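Local atomic coordinates of serine protease pet (Escherichia coli, PDB entry 4OM9), a protein that acts as a secreted serine protease and enterotoxin, an autotransporter passenger whose cleavage target is probably the host cytoskeletal protein alpha-fodrin. Residues A[213-216]-A[221-224]; A[121-126]-A[242-247]. One frame throughout, in Å; residues are numbered along the deposited sequence.

Interaction 1 of 2, residues A[213-216]-A[221-224]; sequences YVFD and KWVL
A beta hairpin of the protease domain brings strand segment 213-216 against 221-224 in antiparallel fashion. Val214 and Val223 form a hydrogen-bonded pair. Val214 N gives to Val223 O at 2.9 Å, and Val223 N gives back to Val214 O at 2.7 Å. Near the turn, Asp216 N donates to Lys221 O at 2.9 Å, while the return bond from Lys221 N to Asp216 O is weak.

The side chains of Phe215 and Trp222 carry the aromatic face. Phe215 CB sits over the six-membered ring of Trp222, 3.6 Å from its centroid and 8° off the normal. With chi1 at 179°, the phenyl ring of Phe215 swings away from its backbone N and turns an edge to the five-membered ring of Trp222. The planes meet at 57°, an edge-to-face pair. Trp222 NE1 donates to Pro46 O. Farther along, Leu224 CD1 lies over one face of the Tyr213 ring, 4.2 Å from Tyr213 CZ.

On the other face, the charged ends of Asp216 and Lys221 do not meet: Asp216 OD2 and Lys221 NZ are 5.2 Å apart. Asp216 OD1 makes a salt bridge to Arg133 and accepts from the turn nitrogens of Lys218 and Glu219. Lys221 NZ makes a salt bridge to Asp118. On the aromatic face, Tyr213 and Leu224 pack on strand 60-63; on the opposite one, Val214 and Asp216 touch helix 127-134. Strand 143-151 pairs with strand 211-216.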
loop_
_atom_site.group_PDB
_atom_site.type_symbol
_atom_site.label_atom_id
_atom_site.label_comp_id
_atom_site.label_asym_id
_atom_site.label_seq_id
_atom_site.Cartn_x
_atom_site.Cartn_y
_atom_site.Cartn_z
ATOM N N TYR A 213 -25.924 -4.651 17.887
ATOM C CA TYR A 213 -24.836 -3.867 18.463
ATOM C C TYR A 213 -25.223 -2.428 18.721
ATOM O O TYR A 213 -26.040 -1.836 18.016
ATOM C CB TYR A 213 -23.594 -3.888 17.557
ATOM C CG TYR A 213 -22.956 -5.247 17.402
ATOM C CD1 TYR A 213 -23.452 -6.159 16.474
ATOM C CD2 TYR A 213 -21.844 -5.616 18.163
ATOM C CE1 TYR A 213 -22.873 -7.406 16.319
ATOM C CE2 TYR A 213 -21.252 -6.865 18.010
ATOM C CZ TYR A 213 -21.781 -7.754 17.090
ATOM O OH TYR A 213 -21.243 -9.003 16.907
ATOM N N VAL A 214 -24.579 -1.841 19.708
ATOM C CA VAL A 214 -24.944 -0.515 20.118
ATOM C C VAL A 214 -23.671 0.120 20.680
ATOM O O VAL A 214 -22.783 -0.592 21.123
ATOM C CB VAL A 214 -26.140 -0.615 21.094
ATOM C CG1 VAL A 214 -25.858 0.011 22.422
ATOM C CG2 VAL A 214 -27.404 -0.095 20.442
ATOM N N PHE A 215 -23.525 1.434 20.583
ATOM C CA PHE A 215 -22.210 2.041 20.769
ATOM C C PHE A 215 -22.131 2.938 21.994
ATOM O O PHE A 215 -22.843 3.940 22.102
ATOM C CB PHE A 215 -21.829 2.824 19.511
ATOM C CG PHE A 215 -20.491 3.520 19.591
ATOM C CD1 PHE A 215 -19.315 2.839 19.301
ATOM C CD2 PHE A 215 -20.416 4.867 19.918
ATOM C CE1 PHE A 215 -18.083 3.481 19.359
ATOM C CE2 PHE A 215 -19.192 5.520 19.975
ATOM C CZ PHE A 215 -18.014 4.816 19.693
ATOM N N ASP A 216 -21.239 2.565 22.902
ATOM C CA ASP A 216 -21.018 3.257 24.168
ATOM C C ASP A 216 -20.280 4.575 23.947
ATOM O O ASP A 216 -19.145 4.575 23.466
ATOM C CB ASP A 216 -20.231 2.327 25.102
ATOM C CG ASP A 216 -20.062 2.871 26.521
ATOM O OD1 ASP A 216 -19.884 4.099 26.710
ATOM O OD2 ASP A 216 -20.070 2.031 27.457
ATOM N N LYS A 221 -16.793 2.375 22.242
ATOM C CA LYS A 221 -16.725 0.983 21.830
ATOM C C LYS A 221 -18.096 0.415 21.498
ATOM O O LYS A 221 -19.091 0.758 22.123
ATOM C CB LYS A 221 -16.081 0.142 22.929
ATOM C CG LYS A 221 -16.800 0.234 24.270
ATOM C CD LYS A 221 -16.336 -0.857 25.218
ATOM C CE LYS A 221 -17.144 -0.850 26.514
ATOM N NZ LYS A 221 -16.722 -1.959 27.418
ATOM N N TRP A 222 -18.134 -0.477 20.519
ATOM C CA TRP A 222 -19.352 -1.213 20.212
ATOM C C TRP A 222 -19.604 -2.340 21.217
ATOM O O TRP A 222 -18.699 -3.092 21.607
ATOM C CB TRP A 222 -19.292 -1.775 18.794
ATOM C CG TRP A 222 -19.422 -0.701 17.773
ATOM C CD1 TRP A 222 -18.413 -0.057 17.140
ATOM C CD2 TRP A 222 -20.634 -0.123 17.298
ATOM N NE1 TRP A 222 -18.918 0.882 16.275
ATOM C CE2 TRP A 222 -20.285 0.865 16.355
ATOM C CE3 TRP A 222 -21.991 -0.350 17.573
ATOM C CZ2 TRP A 222 -21.234 1.634 15.683
ATOM C CZ3 TRP A 222 -22.933 0.408 16.910
ATOM C CH2 TRP A 222 -22.550 1.392 15.968
ATOM N N VAL A 223 -20.859 -2.455 21.605
ATOM C CA VAL A 223 -21.246 -3.295 22.701
ATOM C C VAL A 223 -22.334 -4.197 22.183
ATOM O O VAL A 223 -23.146 -3.765 21.382
ATOM C CB VAL A 223 -21.711 -2.414 23.891
ATOM C CG1 VAL A 223 -22.824 -3.054 24.708
ATOM C CG2 VAL A 223 -20.515 -2.006 24.735
ATOM N N LEU A 224 -22.342 -5.455 22.609
ATOM C CA LEU A 224 -23.419 -6.348 22.231
ATOM C C LEU A 224 -24.697 -6.015 23.005
ATOM O O LEU A 224 -24.769 -6.306 24.198
ATOM C CB LEU A 224 -23.027 -7.786 22.501
ATOM C CG LEU A 224 -23.972 -8.877 22.011
ATOM C CD1 LEU A 224 -23.961 -8.948 20.487
ATOM C CD2 LEU A 224 -23.542 -10.207 22.637
#

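Interaction 2 of 2, residues A[121-126]-A[242-247]; sequences FNYNEN and VTPFDS
Tyr123 and Pro244 form the tight part of this contact, where a loop meets the end of a strand. Pro244 CG stands over the centre of the Tyr123 ring, 3.5 Å from the centroid and 14° off the normal. This is a CH-pi contact, and Pro244 CB reaches the same ring at 3.6 Å from Tyr123 CG. Tyr123 CG points away from the backbone N (chi1 -162°), which brings the ring across to the proline. Its hydroxyl is anchored beyond the contact on Leu181 O. Arg182 makes a cation-pi contact with the ring.

The packing is looser beside it. Pro244 CB meets only the edge of the Phe121 ring, 4.5 Å from Phe121 CE2. Water joins the two segments here. One water donates to Phe121 O at 2.7 Å and to Phe245 O at 2.6 Å, and accepts from Tyr123 N. A second donates to Phe121 O and accepts from the side-chain hydroxyl Ser247 OG at 2.7 Å. Phe121 O is thus held by two waters.

On the exposed side, the loop shapes itself. Asn122 to Glu125 is a type I turn, and Asn122 OD1 accepts from Asn124 N as an Asx turn. Asn126 then caps helix 127-134, and Asp246 caps helix 247-255. Phe121 also packs on strand 221-232, and Tyr123 on strand 188-195, the two strands that flank strand 239-244 in the sheet.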
loop_
_atom_site.group_PDB
_atom_site.type_symbol
_atom_site.label_atom_id
_atom_site.label_comp_id
_atom_site.label_asym_id
_atom_site.label_seq_id
_atom_site.Cartn_x
_atom_site.Cartn_y
_atom_site.Cartn_z
ATOM N N PHE A 121 -23.279 -4.386 28.243
ATOM C CA PHE A 121 -24.596 -3.758 28.212
ATOM C C PHE A 121 -25.426 -4.097 29.457
ATOM O O PHE A 121 -25.611 -5.256 29.793
ATOM C CB PHE A 121 -25.392 -4.148 26.968
ATOM C CG PHE A 121 -26.751 -3.496 26.919
ATOM C CD1 PHE A 121 -26.864 -2.128 26.704
ATOM C CD2 PHE A 121 -27.900 -4.233 27.134
ATOM C CE1 PHE A 121 -28.090 -1.517 26.687
ATOM C CE2 PHE A 121 -29.140 -3.627 27.113
ATOM C CZ PHE A 121 -29.239 -2.261 26.893
ATOM N N ASN A 122 -25.935 -3.069 30.126
ATOM C CA ASN A 122 -26.714 -3.260 31.349
ATOM C C ASN A 122 -28.157 -2.813 31.191
ATOM O O ASN A 122 -28.482 -1.648 31.423
ATOM C CB ASN A 122 -26.073 -2.504 32.507
ATOM C CG ASN A 122 -26.644 -2.903 33.840
ATOM O OD1 ASN A 122 -27.692 -3.544 33.911
ATOM N ND2 ASN A 122 -25.958 -2.529 34.912
ATOM N N TYR A 123 -29.025 -3.752 30.831
ATOM C CA TYR A 123 -30.435 -3.457 30.596
ATOM C C TYR A 123 -31.157 -2.885 31.816
ATOM O O TYR A 123 -32.235 -2.325 31.683
ATOM C CB TYR A 123 -31.168 -4.721 30.135
ATOM C CG TYR A 123 -32.508 -4.456 29.463
ATOM C CD1 TYR A 123 -32.635 -3.475 28.480
ATOM C CD2 TYR A 123 -33.630 -5.221 29.775
ATOM C CE1 TYR A 123 -33.851 -3.244 27.838
ATOM C CE2 TYR A 123 -34.844 -5.003 29.146
ATOM C CZ TYR A 123 -34.954 -4.002 28.176
ATOM O OH TYR A 123 -36.153 -3.793 27.545
ATOM N N ASN A 124 -30.563 -3.034 32.996
ATOM C CA ASN A 124 -31.213 -2.645 34.241
ATOM C C ASN A 124 -30.931 -1.218 34.675
ATOM O O ASN A 124 -31.350 -0.800 35.755
ATOM C CB ASN A 124 -30.800 -3.591 35.359
ATOM C CG ASN A 124 -31.172 -5.013 35.061
ATOM O OD1 ASN A 124 -32.177 -5.275 34.401
ATOM N ND2 ASN A 124 -30.352 -5.947 35.526
ATOM N N GLU A 125 -30.209 -0.479 33.842
ATOM C CA GLU A 125 -30.041 0.954 34.039
ATOM C C GLU A 125 -31.332 1.595 33.608
ATOM O O GLU A 125 -32.039 1.028 32.778
ATOM C CB GLU A 125 -28.866 1.500 33.223
ATOM C CG GLU A 125 -27.490 1.172 33.775
ATOM C CD GLU A 125 -27.072 2.123 34.877
ATOM O OE1 GLU A 125 -26.219 2.997 34.607
ATOM O OE2 GLU A 125 -27.600 2.004 36.008
ATOM N N ASN A 126 -31.661 2.760 34.155
ATOM C CA ASN A 126 -32.892 3.429 33.733
ATOM C C ASN A 126 -32.758 3.991 32.314
ATOM O O ASN A 126 -31.648 4.150 31.792
ATOM C CB ASN A 126 -33.309 4.534 34.728
ATOM C CG ASN A 126 -32.271 5.638 34.873
ATOM O OD1 ASN A 126 -31.664 6.081 33.899
ATOM N ND2 ASN A 126 -32.074 6.095 36.099
ATOM N N VAL A 242 -35.268 -7.383 20.169
ATOM C CA VAL A 242 -34.018 -7.924 20.646
ATOM C C VAL A 242 -34.107 -8.363 22.100
ATOM O O VAL A 242 -34.482 -7.578 22.979
ATOM C CB VAL A 242 -32.891 -6.907 20.526
ATOM C CG1 VAL A 242 -31.553 -7.590 20.778
ATOM C CG2 VAL A 242 -32.925 -6.228 19.150
ATOM N N THR A 243 -33.751 -9.619 22.348
ATOM C CA THR A 243 -33.570 -10.100 23.716
ATOM C C THR A 243 -32.325 -9.446 24.286
ATOM O O THR A 243 -31.235 -9.663 23.785
ATOM C CB THR A 243 -33.446 -11.631 23.771
ATOM O OG1 THR A 243 -34.706 -12.209 23.411
ATOM C CG2 THR A 243 -33.037 -12.110 25.167
ATOM N N PRO A 244 -32.495 -8.610 25.314
ATOM C CA PRO A 244 -31.380 -7.875 25.915
ATOM C C PRO A 244 -30.351 -8.822 26.492
ATOM O O PRO A 244 -30.739 -9.776 27.186
ATOM C CB PRO A 244 -32.047 -7.057 27.027
ATOM C CG PRO A 244 -33.508 -7.020 26.658
ATOM C CD PRO A 244 -33.769 -8.339 26.003
ATOM N N PHE A 245 -29.071 -8.574 26.230
ATOM C CA PHE A 245 -28.023 -9.441 26.776
ATOM C C PHE A 245 -28.144 -9.607 28.287
ATOM O O PHE A 245 -28.340 -8.634 29.008
ATOM C CB PHE A 245 -26.621 -8.908 26.462
ATOM C CG PHE A 245 -25.541 -9.604 27.248
ATOM C CD1 PHE A 245 -25.060 -10.834 26.838
ATOM C CD2 PHE A 245 -25.044 -9.052 28.420
ATOM C CE1 PHE A 245 -24.079 -11.492 27.570
ATOM C CE2 PHE A 245 -24.068 -9.694 29.144
ATOM C CZ PHE A 245 -23.583 -10.919 28.722
ATOM N N ASP A 246 -27.972 -10.834 28.767
ATOM C CA ASP A 246 -28.232 -11.139 30.184
ATOM C C ASP A 246 -26.972 -11.639 30.905
ATOM O O ASP A 246 -26.602 -12.798 30.788
ATOM C CB ASP A 246 -29.364 -12.166 30.284
ATOM C CG ASP A 246 -29.658 -12.609 31.716
ATOM O OD1 ASP A 246 -28.980 -12.195 32.683
ATOM O OD2 ASP A 246 -30.605 -13.399 31.872
ATOM N N SER A 247 -26.369 -10.746 31.685
ATOM C CA SER A 247 -25.161 -11.008 32.457
ATOM C C SER A 247 -25.281 -12.120 33.495
ATOM O O SER A 247 -24.427 -13.000 33.602
ATOM C CB SER A 247 -24.748 -9.733 33.181
ATOM O OG SER A 247 -23.637 -9.145 32.542
HETATM O O HOH W 1 -28.008 -6.404 30.369
HETATM O O HOH W 2 -23.592 -6.749 31.291
#

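Both interactions lie in the protease domain, and both are largely buried. Interaction 1 joins two adjacent strands by direct backbone hydrogen bonds, with an aromatic cluster on one face. Interaction 2 brings together segments far apart in sequence, and uses a proline on a ring and bridging waters instead. Its turn at Asn122-Glu125 reaches the surface. The two contacts share a sheet, since strands 221-232 and 239-244 are neighbours in it. They also touch directly: Phe121 CB lies 3.6 Å from Val223 CG1, and Leu224 O packs against Phe121 and Phe245. The loop of interaction 2 therefore packs on the hairpin of interaction 1.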